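Local coordinates for catechol 1,2 dioxygenase (PDB 2XSU), which probably catalyses the iron(III)-dependent cleavage of catechol by dioxygen to cis,cis-muconate, the first step of its branch of the beta-ketoadipate pathway, at residues Ile138-Val143 with Asn188-Ala193; Gly153-Val158 with Thr182-Val187; Tyr228-Pro233 with Phe289-Val294; Ala266-Asp271 with Pro283-Thr288. The protein carries 1 engineered substitution. One frame throughout, in Å; residues are numbered along the deposited sequence.

Contact 1 of 4, residues Ile138-Val143 with Asn188-Ala193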
loop_
_atom_site.group_PDB
_atom_site.type_symbol
_atom_site.label_atom_id
_atom_site.label_comp_id
_atom_site.label_asym_id
_atom_site.label_seq_id
_atom_site.Cartn_x
_atom_site.Cartn_y
_atom_site.Cartn_z
ATOM N N ILE A 138 -33.767 19.052 9.959
ATOM C CA ILE A 138 -33.733 18.731 11.387
ATOM C C ILE A 138 -33.718 17.215 11.539
ATOM O O ILE A 138 -34.570 16.495 10.945
ATOM C CB ILE A 138 -34.956 19.305 12.124
ATOM C CG1 ILE A 138 -34.823 20.833 12.177
ATOM C CG2 ILE A 138 -35.088 18.652 13.523
ATOM C CD1 ILE A 138 -36.042 21.597 12.728
ATOM N N ILE A 139 -32.748 16.726 12.311
ATOM C CA ILE A 139 -32.677 15.321 12.679
ATOM C C ILE A 139 -32.945 15.226 14.148
ATOM O O ILE A 139 -32.355 15.981 14.941
ATOM C CB ILE A 139 -31.254 14.722 12.473
ATOM C CG1 ILE A 139 -30.755 15.031 11.064
ATOM C CG2 ILE A 139 -31.251 13.240 12.768
ATOM C CD1 ILE A 139 -29.261 14.704 10.873
ATOM N N GLU A 140 -33.822 14.316 14.549
ATOM C CA GLU A 140 -33.994 14.067 15.979
ATOM C C GLU A 140 -34.295 12.634 16.319
ATOM O O GLU A 140 -34.725 11.852 15.453
ATOM C CB GLU A 140 -34.975 15.021 16.642
ATOM C CG GLU A 140 -36.404 14.865 16.291
ATOM C CD GLU A 140 -37.233 16.091 16.754
ATOM O OE1 GLU A 140 -38.253 16.379 16.140
ATOM O OE2 GLU A 140 -36.857 16.778 17.722
ATOM N N GLY A 141 -33.977 12.275 17.554
ATOM C CA GLY A 141 -34.168 10.911 17.998
ATOM C C GLY A 141 -34.022 10.775 19.491
ATOM O O GLY A 141 -33.557 11.694 20.165
ATOM N N THR A 142 -34.425 9.604 19.975
ATOM C CA THR A 142 -34.251 9.209 21.357
ATOM C C THR A 142 -33.277 8.042 21.389
ATOM O O THR A 142 -33.356 7.137 20.537
ATOM C CB THR A 142 -35.615 8.791 21.944
ATOM O OG1 THR A 142 -36.558 9.867 21.784
ATOM C CG2 THR A 142 -35.493 8.429 23.450
ATOM N N VAL A 143 -32.377 8.037 22.370
ATOM C CA VAL A 143 -31.452 6.924 22.564
ATOM C C VAL A 143 -31.965 6.105 23.748
ATOM O O VAL A 143 -32.177 6.642 24.838
ATOM C CB VAL A 143 -30.003 7.399 22.803
ATOM C CG1 VAL A 143 -29.041 6.199 23.009
ATOM C CG2 VAL A 143 -29.530 8.288 21.618
ATOM N N ASN A 188 -34.433 13.492 28.719
ATOM C CA ASN A 188 -35.450 12.654 28.082
ATOM C C ASN A 188 -34.861 11.665 27.054
ATOM O O ASN A 188 -35.614 10.990 26.337
ATOM C CB ASN A 188 -36.551 13.529 27.451
ATOM C CG ASN A 188 -37.202 14.493 28.476
ATOM O OD1 ASN A 188 -37.307 15.698 28.236
ATOM N ND2 ASN A 188 -37.594 13.962 29.613
ATOM N N GLY A 189 -33.532 11.566 27.037
ATOM C CA GLY A 189 -32.809 10.680 26.104
ATOM C C GLY A 189 -32.777 11.236 24.699
ATOM O O GLY A 189 -32.457 10.509 23.757
ATOM N N LYS A 190 -33.102 12.517 24.547
ATOM C CA LYS A 190 -33.258 13.125 23.220
ATOM C C LYS A 190 -32.031 13.864 22.723
ATOM O O LYS A 190 -31.289 14.479 23.500
ATOM C CB LYS A 190 -34.441 14.102 23.216
ATOM C CG LYS A 190 -35.845 13.474 23.255
ATOM C CD LYS A 190 -36.322 12.945 21.859
ATOM C CE LYS A 190 -36.074 13.904 20.663
ATOM N NZ LYS A 190 -36.879 15.173 20.718
ATOM N N TYR A 191 -31.788 13.774 21.404
ATOM C CA TYR A 191 -30.901 14.677 20.696
ATOM C C TYR A 191 -31.650 15.358 19.535
ATOM O O TYR A 191 -32.563 14.785 18.941
ATOM C CB TYR A 191 -29.623 13.953 20.193
ATOM C CG TYR A 191 -29.889 13.093 18.959
ATOM C CD1 TYR A 191 -29.615 13.600 17.683
ATOM C CD2 TYR A 191 -30.429 11.819 19.078
ATOM C CE1 TYR A 191 -29.907 12.828 16.507
ATOM C CE2 TYR A 191 -30.702 11.023 17.929
ATOM C CZ TYR A 191 -30.426 11.546 16.666
ATOM O OH TYR A 191 -30.703 10.795 15.544
ATOM N N VAL A 192 -31.237 16.576 19.209
ATOM C CA VAL A 192 -31.749 17.295 18.051
ATOM C C VAL A 192 -30.573 17.961 17.358
ATOM O O VAL A 192 -29.776 18.679 17.983
ATOM C CB VAL A 192 -32.769 18.413 18.463
ATOM C CG1 VAL A 192 -33.272 19.189 17.241
ATOM C CG2 VAL A 192 -33.917 17.835 19.259
ATOM N N ALA A 193 -30.459 17.699 16.057
ATOM C CA ALA A 193 -29.517 18.386 15.224
ATOM C C ALA A 193 -30.230 19.237 14.174
ATOM O O ALA A 193 -31.048 18.744 13.399
ATOM C CB ALA A 193 -28.569 17.383 14.535
#
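Y191 lays its ring over the bare backbone of G141, and round this pair two antiparallel strands are zipped together within the beta-sandwich of the intradiol dioxygenase fold. Tyrosine on one strand resting over glycine on the next is a good illustration of how a large ring can be held close to a sheet. With chi1 at 76°, CG of Y191 stands between its own N and carbonyl carbon, which swings the ring back across the neighbouring strand instead of straight out from the sheet. One ring face then meets the peptide: G141 N lies 3.5 Å above the ring plane, offset toward the rim, and Y191 CE2 is 3.5 Å from G141 CA. Farther out, Y191 OH reaches 3.7 Å from I139 CG2, while its hydrogen bonds go to F289 O and Y228 OH, beyond the two strands. I139 has CG2 anti to its backbone N (CG1 at chi1 -51°), and that branch is the one meeting the phenol; its CB lies 4.3 Å from A193 CB on the same side of the sheet. I139 and A193 exchange a pair of nearly straight backbone hydrogen bonds, and G141 with Y191 a second pair. On the other face, E140 stands beside V192, pointing the same way. Its OE1 is engaged by R278 and H286, and OE2 is the oxygen turned to K190. That lysine folds back over the strand through three bends, making a weak salt bridge in which K190 NZ stands 3.4 Å from E140 OE2.

Contact 2 of 4, residues Gly153-Val158 with Thr182-Val187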
loop_
_atom_site.group_PDB
_atom_site.type_symbol
_atom_site.label_atom_id
_atom_site.label_comp_id
_atom_site.label_asym_id
_atom_site.label_seq_id
_atom_site.Cartn_x
_atom_site.Cartn_y
_atom_site.Cartn_z
ATOM N N GLY A 153 -27.294 11.360 28.698
ATOM C CA GLY A 153 -25.850 11.559 28.649
ATOM C C GLY A 153 -25.099 10.692 27.649
ATOM O O GLY A 153 -23.870 10.681 27.636
ATOM N N ALA A 154 -25.842 9.993 26.793
ATOM C CA ALA A 154 -25.232 9.258 25.688
ATOM C C ALA A 154 -24.579 10.244 24.726
ATOM O O ALA A 154 -25.131 11.322 24.464
ATOM C CB ALA A 154 -26.273 8.417 24.973
ATOM N N LYS A 155 -23.405 9.880 24.220
ATOM C CA LYS A 155 -22.631 10.728 23.314
ATOM C C LYS A 155 -22.998 10.401 21.860
ATOM O O LYS A 155 -22.648 9.325 21.371
ATOM C CB LYS A 155 -21.157 10.457 23.567
ATOM C CG LYS A 155 -20.217 11.413 22.946
ATOM C CD LYS A 155 -18.819 11.192 23.511
ATOM C CE LYS A 155 -17.778 11.983 22.745
ATOM N NZ LYS A 155 -16.420 11.922 23.382
ATOM N N VAL A 156 -23.700 11.318 21.189
ATOM C CA VAL A 156 -24.141 11.114 19.796
ATOM C C VAL A 156 -23.227 11.947 18.914
ATOM O O VAL A 156 -23.303 13.190 18.920
ATOM C CB VAL A 156 -25.620 11.513 19.604
ATOM C CG1 VAL A 156 -26.044 11.305 18.118
ATOM C CG2 VAL A 156 -26.509 10.684 20.548
ATOM N N GLU A 157 -22.332 11.287 18.167
ATOM C CA GLU A 157 -21.403 11.993 17.305
ATOM C C GLU A 157 -21.872 11.870 15.886
ATOM O O GLU A 157 -22.077 10.753 15.422
ATOM C CB GLU A 157 -19.992 11.404 17.431
ATOM C CG GLU A 157 -19.442 11.479 18.843
ATOM C CD GLU A 157 -18.010 11.005 18.890
ATOM O OE1 GLU A 157 -17.142 11.683 18.300
ATOM O OE2 GLU A 157 -17.763 9.953 19.556
ATOM N N VAL A 158 -22.067 13.012 15.214
ATOM C CA VAL A 158 -22.578 13.023 13.822
ATOM C C VAL A 158 -21.648 13.799 12.902
ATOM O O VAL A 158 -21.051 14.826 13.292
ATOM C CB VAL A 158 -24.041 13.569 13.741
ATOM C CG1 VAL A 158 -25.025 12.528 14.251
ATOM C CG2 VAL A 158 -24.180 14.825 14.573
ATOM N N THR A 182 -20.804 16.796 18.392
ATOM C CA THR A 182 -21.105 15.818 19.414
ATOM C C THR A 182 -22.246 16.388 20.235
ATOM O O THR A 182 -22.132 17.518 20.752
ATOM C CB THR A 182 -19.888 15.583 20.338
ATOM O OG1 THR A 182 -18.825 15.032 19.558
ATOM C CG2 THR A 182 -20.242 14.636 21.500
ATOM N N ILE A 183 -23.305 15.602 20.365
ATOM C CA ILE A 183 -24.511 15.998 21.127
ATOM C C ILE A 183 -24.717 14.993 22.267
ATOM O O ILE A 183 -24.832 13.792 22.037
ATOM C CB ILE A 183 -25.801 16.034 20.260
ATOM C CG1 ILE A 183 -25.618 16.873 19.006
ATOM C CG2 ILE A 183 -26.980 16.601 21.086
ATOM C CD1 ILE A 183 -26.761 16.705 17.974
ATOM N N LEU A 184 -24.794 15.477 23.513
ATOM C CA LEU A 184 -25.081 14.560 24.622
ATOM C C LEU A 184 -26.577 14.503 24.826
ATOM O O LEU A 184 -27.232 15.540 24.892
ATOM C CB LEU A 184 -24.388 15.013 25.935
ATOM C CG LEU A 184 -22.878 15.245 25.860
ATOM C CD1 LEU A 184 -22.335 15.874 27.187
ATOM C CD2 LEU A 184 -22.155 13.941 25.520
ATOM N N THR A 185 -27.142 13.295 24.913
ATOM C CA THR A 185 -28.604 13.196 25.045
ATOM C C THR A 185 -29.057 13.851 26.365
ATOM O O THR A 185 -28.334 13.808 27.380
ATOM C CB THR A 185 -29.147 11.767 24.977
ATOM O OG1 THR A 185 -28.502 10.976 25.974
ATOM C CG2 THR A 185 -28.860 11.139 23.567
ATOM N N ASP A 186 -30.229 14.470 26.320
ATOM C CA ASP A 186 -30.732 15.226 27.471
ATOM C C ASP A 186 -31.457 14.300 28.455
ATOM O O ASP A 186 -31.417 13.070 28.330
ATOM C CB ASP A 186 -31.625 16.385 26.993
ATOM C CG ASP A 186 -32.901 15.919 26.278
ATOM O OD1 ASP A 186 -33.399 14.794 26.502
ATOM O OD2 ASP A 186 -33.446 16.730 25.497
ATOM N N VAL A 187 -32.121 14.908 29.442
ATOM C CA VAL A 187 -32.841 14.155 30.469
ATOM C C VAL A 187 -33.956 13.225 29.936
ATOM O O VAL A 187 -34.354 12.271 30.614
ATOM C CB VAL A 187 -33.394 15.122 31.575
ATOM C CG1 VAL A 187 -34.527 15.958 31.048
ATOM C CG2 VAL A 187 -33.831 14.312 32.793
HETATM O O HOH W 1 -17.973 14.085 17.182
#
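T182 CG2 presses against the aliphatic part of K155, 3.5 Å from K155 CG, and the extended lysine chain passes on across it so that K155 CE also comes close to this methyl. From the same side L184 adds one branch, CD2, which lies 3.9 Å from K155 CA. The hydroxyl of T182 turns the other way, toward E157, whose side chain runs alongside. OG1 and the carboxylate are joined through a water, 2.7 Å from T182 OG1 and donating to E157 OE1; E157 OE1 is also hydrogen-bonded to Y112 OH, so it has two partners. These residues line one face of an antiparallel pair in the dioxygenase beta-sandwich, a ladder in which V156 and I183 form the hydrogen-bonded pair with two short N-H to O=C links. On the opposite face the V156 and T185 side chains cross at about a right angle, V156 CG2 lying 3.9 Å from T185 CG2, within the packing between the strands and V143. The example also demonstrates how a ladder can be extended where strand geometry gives out. T185 N still donates to A154 O, 2.9 Å, in the carbonyl plane. With chi1 at 56°, T185 OG1 sits between its own N and carbonyl carbon and is turned back to the incoming chain, where it takes a rather bent bond from A154 N (3.0 Å) and is also bonded to I151 O. One residue earlier, G153 N donates to T185 O from 42° above the carbonyl plane.

Contact 3 of 4, residues Tyr228-Pro233 with Phe289-Val294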
loop_
_atom_site.group_PDB
_atom_site.type_symbol
_atom_site.label_atom_id
_atom_site.label_comp_id
_atom_site.label_asym_id
_atom_site.label_seq_id
_atom_site.Cartn_x
_atom_site.Cartn_y
_atom_site.Cartn_z
ATOM N N TYR A 228 -22.857 8.195 12.294
ATOM C CA TYR A 228 -23.013 8.218 13.750
ATOM C C TYR A 228 -21.985 7.351 14.468
ATOM O O TYR A 228 -21.772 6.203 14.078
ATOM C CB TYR A 228 -24.374 7.638 14.139
ATOM C CG TYR A 228 -25.568 8.509 13.942
ATOM C CD1 TYR A 228 -26.046 8.789 12.657
ATOM C CD2 TYR A 228 -26.278 9.019 15.053
ATOM C CE1 TYR A 228 -27.171 9.594 12.478
ATOM C CE2 TYR A 228 -27.427 9.810 14.877
ATOM C CZ TYR A 228 -27.858 10.085 13.575
ATOM O OH TYR A 228 -28.957 10.862 13.356
ATOM N N PHE A 229 -21.365 7.899 15.524
ATOM C CA PHE A 229 -20.898 7.068 16.659
ATOM C C PHE A 229 -21.853 7.332 17.824
ATOM O O PHE A 229 -22.140 8.499 18.123
ATOM C CB PHE A 229 -19.505 7.465 17.178
ATOM C CG PHE A 229 -18.341 7.108 16.290
ATOM C CD1 PHE A 229 -18.207 5.821 15.738
ATOM C CD2 PHE A 229 -17.326 8.041 16.052
ATOM C CE1 PHE A 229 -17.100 5.485 14.939
ATOM C CE2 PHE A 229 -16.225 7.707 15.271
ATOM C CZ PHE A 229 -16.111 6.428 14.697
ATOM N N VAL A 230 -22.333 6.283 18.498
ATOM C CA VAL A 230 -23.148 6.467 19.711
ATOM C C VAL A 230 -22.507 5.652 20.823
ATOM O O VAL A 230 -22.228 4.478 20.654
ATOM C CB VAL A 230 -24.638 6.099 19.508
ATOM C CG1 VAL A 230 -25.480 6.496 20.780
ATOM C CG2 VAL A 230 -25.217 6.805 18.243
ATOM N N SER A 231 -22.259 6.285 21.967
ATOM C CA SER A 231 -21.625 5.570 23.089
ATOM C C SER A 231 -22.237 6.042 24.401
ATOM O O SER A 231 -22.728 7.165 24.469
ATOM C CB SER A 231 -20.105 5.786 23.085
ATOM O OG SER A 231 -19.733 7.159 23.205
ATOM N N ALA A 232 -22.182 5.184 25.431
ATOM C CA ALA A 232 -22.683 5.536 26.769
ATOM C C ALA A 232 -22.133 4.550 27.790
ATOM O O ALA A 232 -21.967 3.375 27.472
ATOM C CB ALA A 232 -24.175 5.513 26.796
ATOM N N PRO A 233 -21.863 5.016 29.017
ATOM C CA PRO A 233 -21.370 4.072 30.040
ATOM C C PRO A 233 -22.308 2.903 30.226
ATOM O O PRO A 233 -23.530 3.084 30.348
ATOM C CB PRO A 233 -21.351 4.923 31.318
ATOM C CG PRO A 233 -21.154 6.305 30.837
ATOM C CD PRO A 233 -21.834 6.412 29.485
ATOM N N PHE A 289 -34.457 9.631 13.666
ATOM C CA PHE A 289 -33.577 8.488 13.774
ATOM C C PHE A 289 -33.324 8.152 15.258
ATOM O O PHE A 289 -32.470 8.772 15.932
ATOM C CB PHE A 289 -32.277 8.756 13.002
ATOM C CG PHE A 289 -31.361 7.551 12.912
ATOM C CD1 PHE A 289 -31.716 6.451 12.131
ATOM C CD2 PHE A 289 -30.129 7.543 13.589
ATOM C CE1 PHE A 289 -30.854 5.331 12.033
ATOM C CE2 PHE A 289 -29.272 6.428 13.511
ATOM C CZ PHE A 289 -29.643 5.326 12.731
ATOM N N ASN A 290 -34.096 7.190 15.761
ATOM C CA ASN A 290 -33.915 6.669 17.113
ATOM C C ASN A 290 -32.809 5.639 17.133
ATOM O O ASN A 290 -32.527 4.964 16.110
ATOM C CB ASN A 290 -35.231 6.076 17.646
ATOM C CG ASN A 290 -36.345 7.077 17.633
ATOM O OD1 ASN A 290 -36.163 8.235 18.051
ATOM N ND2 ASN A 290 -37.501 6.669 17.117
ATOM N N VAL A 291 -32.143 5.549 18.272
ATOM C CA VAL A 291 -31.037 4.625 18.428
ATOM C C VAL A 291 -31.277 3.739 19.638
ATOM O O VAL A 291 -31.577 4.234 20.726
ATOM C CB VAL A 291 -29.700 5.359 18.598
ATOM C CG1 VAL A 291 -28.578 4.367 18.859
ATOM C CG2 VAL A 291 -29.369 6.172 17.339
ATOM N N GLU A 292 -31.128 2.439 19.435
ATOM C CA GLU A 292 -31.204 1.467 20.527
ATOM C C GLU A 292 -29.829 0.849 20.756
ATOM O O GLU A 292 -29.222 0.262 19.838
ATOM C CB GLU A 292 -32.239 0.398 20.166
ATOM C CG GLU A 292 -32.371 -0.766 21.113
ATOM C CD GLU A 292 -33.430 -1.761 20.628
ATOM O OE1 GLU A 292 -34.636 -1.427 20.684
ATOM O OE2 GLU A 292 -33.051 -2.859 20.154
ATOM N N LEU A 293 -29.337 0.984 21.981
ATOM C CA LEU A 293 -28.042 0.441 22.380
ATOM C C LEU A 293 -28.199 -0.853 23.182
ATOM O O LEU A 293 -29.176 -1.022 23.937
ATOM C CB LEU A 293 -27.255 1.467 23.216
ATOM C CG LEU A 293 -26.909 2.796 22.550
ATOM C CD1 LEU A 293 -26.191 3.707 23.561
ATOM C CD2 LEU A 293 -26.033 2.550 21.330
ATOM N N VAL A 294 -27.236 -1.748 23.005
ATOM C CA VAL A 294 -27.210 -3.044 23.701
ATOM C C VAL A 294 -26.341 -2.901 24.955
ATOM O O VAL A 294 -25.284 -2.276 24.920
ATOM C CB VAL A 294 -26.667 -4.154 22.759
ATOM C CG1 VAL A 294 -26.556 -5.509 23.477
ATOM C CG2 VAL A 294 -27.556 -4.286 21.503
#
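F289 meets Y228 ring against ring across the interior of the beta-sandwich, where two strands of the intradiol dioxygenase fold face each other through their side chains alone. No hydrogen bond joins these segments, and V230 and V291, the pair with the nearest CA atoms, are still 8.2 Å apart at CA, so the two strands meet as facing layers and not as neighbours in a ladder. The walk begins at F289, whose CG is anti to the backbone N (chi1 -173°), which sends the ring toward the opposing strand. The two side chains slide past each other in opposite directions. F289 CE2 stands 3.8 Å above the Y228 plane, over its centre, while F289 CD2 comes to 3.4 Å from Y228 CZ. With the planes inclined at 52° and the ring centres 4.8 Å apart, the pair is oblique, with CD2 and CE2 of F289 over the Y228 face. F242 meets the F289 ring as well, and V156 and V158 also touch Y228, which directly follows the iron ligand H227; the Y228 side chain lies about 10 Å from the bound iron. Two residues on, V291 again points inward and its CG1 approaches V230 CG2 at 4.2 Å. The alternation of an extended chain brings L293 in next, after E292 has turned elsewhere. Both methyls of L293 bear on one valine branch from the same side: L293 CD1 and L293 CD2 are each 4.0 Å from V230 CG1. The same CD1 goes on to touch A232, near the end of the opposite segment, 4.2 Å from A232 CB.

Contact 4 of 4, residues Ala266-Asp271 with Pro283-Thr288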
loop_
_atom_site.group_PDB
_atom_site.type_symbol
_atom_site.label_atom_id
_atom_site.label_comp_id
_atom_site.label_asym_id
_atom_site.label_seq_id
_atom_site.Cartn_x
_atom_site.Cartn_y
_atom_site.Cartn_z
ATOM N N ALA A 266 -37.156 11.392 4.648
ATOM C CA ALA A 266 -37.124 12.838 4.958
ATOM C C ALA A 266 -38.530 13.364 4.729
ATOM O O ALA A 266 -39.023 13.352 3.590
ATOM C CB ALA A 266 -36.142 13.536 4.055
ATOM N N THR A 267 -39.182 13.809 5.793
ATOM C CA THR A 267 -40.503 14.389 5.663
ATOM C C THR A 267 -40.404 15.895 5.401
ATOM O O THR A 267 -39.406 16.541 5.753
ATOM C CB THR A 267 -41.350 14.072 6.878
ATOM O OG1 THR A 267 -40.861 14.803 8.000
ATOM C CG2 THR A 267 -41.293 12.580 7.196
ATOM N N ASP A 268 -41.425 16.460 4.741
ATOM C CA ASP A 268 -41.421 17.884 4.406
ATOM C C ASP A 268 -42.319 18.607 5.394
ATOM O O ASP A 268 -43.447 18.167 5.635
ATOM C CB ASP A 268 -41.951 18.110 2.986
ATOM C CG ASP A 268 -40.873 17.957 1.920
ATOM O OD1 ASP A 268 -40.065 18.903 1.742
ATOM O OD2 ASP A 268 -40.877 16.918 1.216
ATOM N N VAL A 269 -41.811 19.678 5.984
ATOM C CA VAL A 269 -42.599 20.492 6.918
ATOM C C VAL A 269 -42.808 21.849 6.278
ATOM O O VAL A 269 -41.882 22.614 6.125
ATOM C CB VAL A 269 -41.935 20.600 8.318
ATOM C CG1 VAL A 269 -42.854 21.383 9.287
ATOM C CG2 VAL A 269 -41.641 19.215 8.899
ATOM N N THR A 270 -44.055 22.125 5.878
ATOM C CA THR A 270 -44.437 23.393 5.246
ATOM C C THR A 270 -45.387 24.202 6.145
ATOM O O THR A 270 -45.634 25.381 5.886
ATOM C CB THR A 270 -45.133 23.134 3.884
ATOM O OG1 THR A 270 -46.181 22.173 4.055
ATOM C CG2 THR A 270 -44.120 22.598 2.859
ATOM N N ASP A 271 -45.898 23.546 7.186
ATOM C CA ASP A 271 -46.844 24.128 8.144
ATOM C C ASP A 271 -46.269 25.346 8.859
ATOM O O ASP A 271 -45.254 25.243 9.564
ATOM C CB ASP A 271 -47.237 23.065 9.172
ATOM C CG ASP A 271 -48.249 23.572 10.187
ATOM O OD1 ASP A 271 -49.409 23.846 9.796
ATOM O OD2 ASP A 271 -47.890 23.684 11.381
ATOM N N PRO A 283 -40.025 26.241 4.682
ATOM C CA PRO A 283 -40.132 24.804 4.854
ATOM C C PRO A 283 -38.784 24.126 5.066
ATOM O O PRO A 283 -37.757 24.599 4.566
ATOM C CB PRO A 283 -40.733 24.363 3.531
ATOM C CG PRO A 283 -41.718 25.439 3.248
ATOM C CD PRO A 283 -41.024 26.726 3.707
ATOM N N PHE A 284 -38.809 23.032 5.815
ATOM C CA PHE A 284 -37.600 22.248 6.052
ATOM C C PHE A 284 -37.911 20.765 5.936
ATOM O O PHE A 284 -39.076 20.341 5.850
ATOM C CB PHE A 284 -36.974 22.586 7.436
ATOM C CG PHE A 284 -37.891 22.344 8.612
ATOM C CD1 PHE A 284 -37.784 21.184 9.368
ATOM C CD2 PHE A 284 -38.875 23.280 8.965
ATOM C CE1 PHE A 284 -38.603 20.926 10.433
ATOM C CE2 PHE A 284 -39.716 23.038 10.065
ATOM C CZ PHE A 284 -39.585 21.862 10.793
ATOM N N LYS A 285 -36.848 19.963 5.937
ATOM C CA LYS A 285 -36.973 18.524 5.951
ATOM C C LYS A 285 -36.747 18.041 7.352
ATOM O O LYS A 285 -35.963 18.661 8.104
ATOM C CB LYS A 285 -35.933 17.898 5.015
ATOM C CG LYS A 285 -36.053 18.359 3.558
ATOM C CD LYS A 285 -37.105 17.600 2.805
ATOM C CE LYS A 285 -36.895 17.800 1.320
ATOM N NZ LYS A 285 -37.298 19.174 0.894
ATOM N N HIS A 286 -37.428 16.959 7.694
ATOM C CA HIS A 286 -37.322 16.363 9.021
ATOM C C HIS A 286 -37.081 14.854 8.990
ATOM O O HIS A 286 -37.811 14.105 8.330
ATOM C CB HIS A 286 -38.582 16.671 9.845
ATOM C CG HIS A 286 -38.495 16.202 11.258
ATOM N ND1 HIS A 286 -38.729 14.897 11.626
ATOM C CD2 HIS A 286 -38.196 16.871 12.401
ATOM C CE1 HIS A 286 -38.579 14.776 12.936
ATOM N NE2 HIS A 286 -38.278 15.966 13.431
ATOM N N ILE A 287 -36.067 14.401 9.733
ATOM C CA ILE A 287 -35.776 12.970 9.856
ATOM C C ILE A 287 -35.779 12.565 11.315
ATOM O O ILE A 287 -35.182 13.256 12.164
ATOM C CB ILE A 287 -34.423 12.626 9.188
ATOM C CG1 ILE A 287 -34.600 12.709 7.670
ATOM C CG2 ILE A 287 -33.920 11.234 9.647
ATOM C CD1 ILE A 287 -33.327 12.569 6.878
ATOM N N THR A 288 -36.495 11.473 11.613
ATOM C CA THR A 288 -36.421 10.815 12.905
ATOM C C THR A 288 -35.465 9.641 12.800
ATOM O O THR A 288 -35.636 8.758 11.935
ATOM C CB THR A 288 -37.824 10.309 13.386
ATOM O OG1 THR A 288 -38.720 11.426 13.484
ATOM C CG2 THR A 288 -37.740 9.608 14.763
HETATM O O HOH W 2 -39.878 21.225 2.901
#
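H286 O is gripped by two groups of a single residue: T267 N donates to it at 2.9 Å, and T267 OG1 adds a second bond at 3.1 Å from the opposite face of the carbonyl plane. The hydroxyl gets there because chi1 of 70° tucks OG1 between its own N and carbonyl carbon. The pair illustrates how a threonine can add a second hydrogen bond to one rung of an antiparallel ladder; the return bond, H286 N to T267 O, completes the pair. On the opposite face of the sheet from T267, D268 and K285 lie side by side and form a salt bridge, with K285 NZ 2.9 Å from D268 OD1 on the syn side of the carboxylate. The same lysine has a second acid in D135, and a water donates to D268 OD1. Beyond this rung V269 lies over the F284 ring in a CH-pi contact, its CB 3.8 Å from the ring centroid and 18° off the normal, while V269 CG1 approaches F284 CZ at 3.6 Å. At the turn end T270 CG2 rests 3.7 Å from P283 CG; at the other end A266 packs against I287 CG1. The short connection between the strands carries helix 272-277, for which D271 supplies the N-cap and whose I275 touches P283 and F284. Within the beta-sandwich of the dioxygenase fold, strand 284-293 lies between 263-269 and 136-145 in the sheet, and strand 263-269 in turn runs parallel to 238-244, whose F242 and I244 pack on I287.

Overall arrangement
Following the chain from its N terminus, strand 136-145 opens the first loop, which contact 1 closes 45 residues later. Contact 2 forms within that span, joining the strand after 136-145 to the strand before 190-196, so the two nest and touch side by side. The chain then enters strand 221-231, which carries two iron ligands, H225 and H227, before contact 3 opens; contact 4 closes wholly within its long loop, bridged by a short helix. No two loops cross. Strand 284-293 serves both later contacts and lies beside strand 136-145 of contact 1, while 221-231 lies beside 155-159 of contact 2. Contact 3 thus spans the sandwich, and contact 4 pairs the far part of strand 284-293 with strand 263-269.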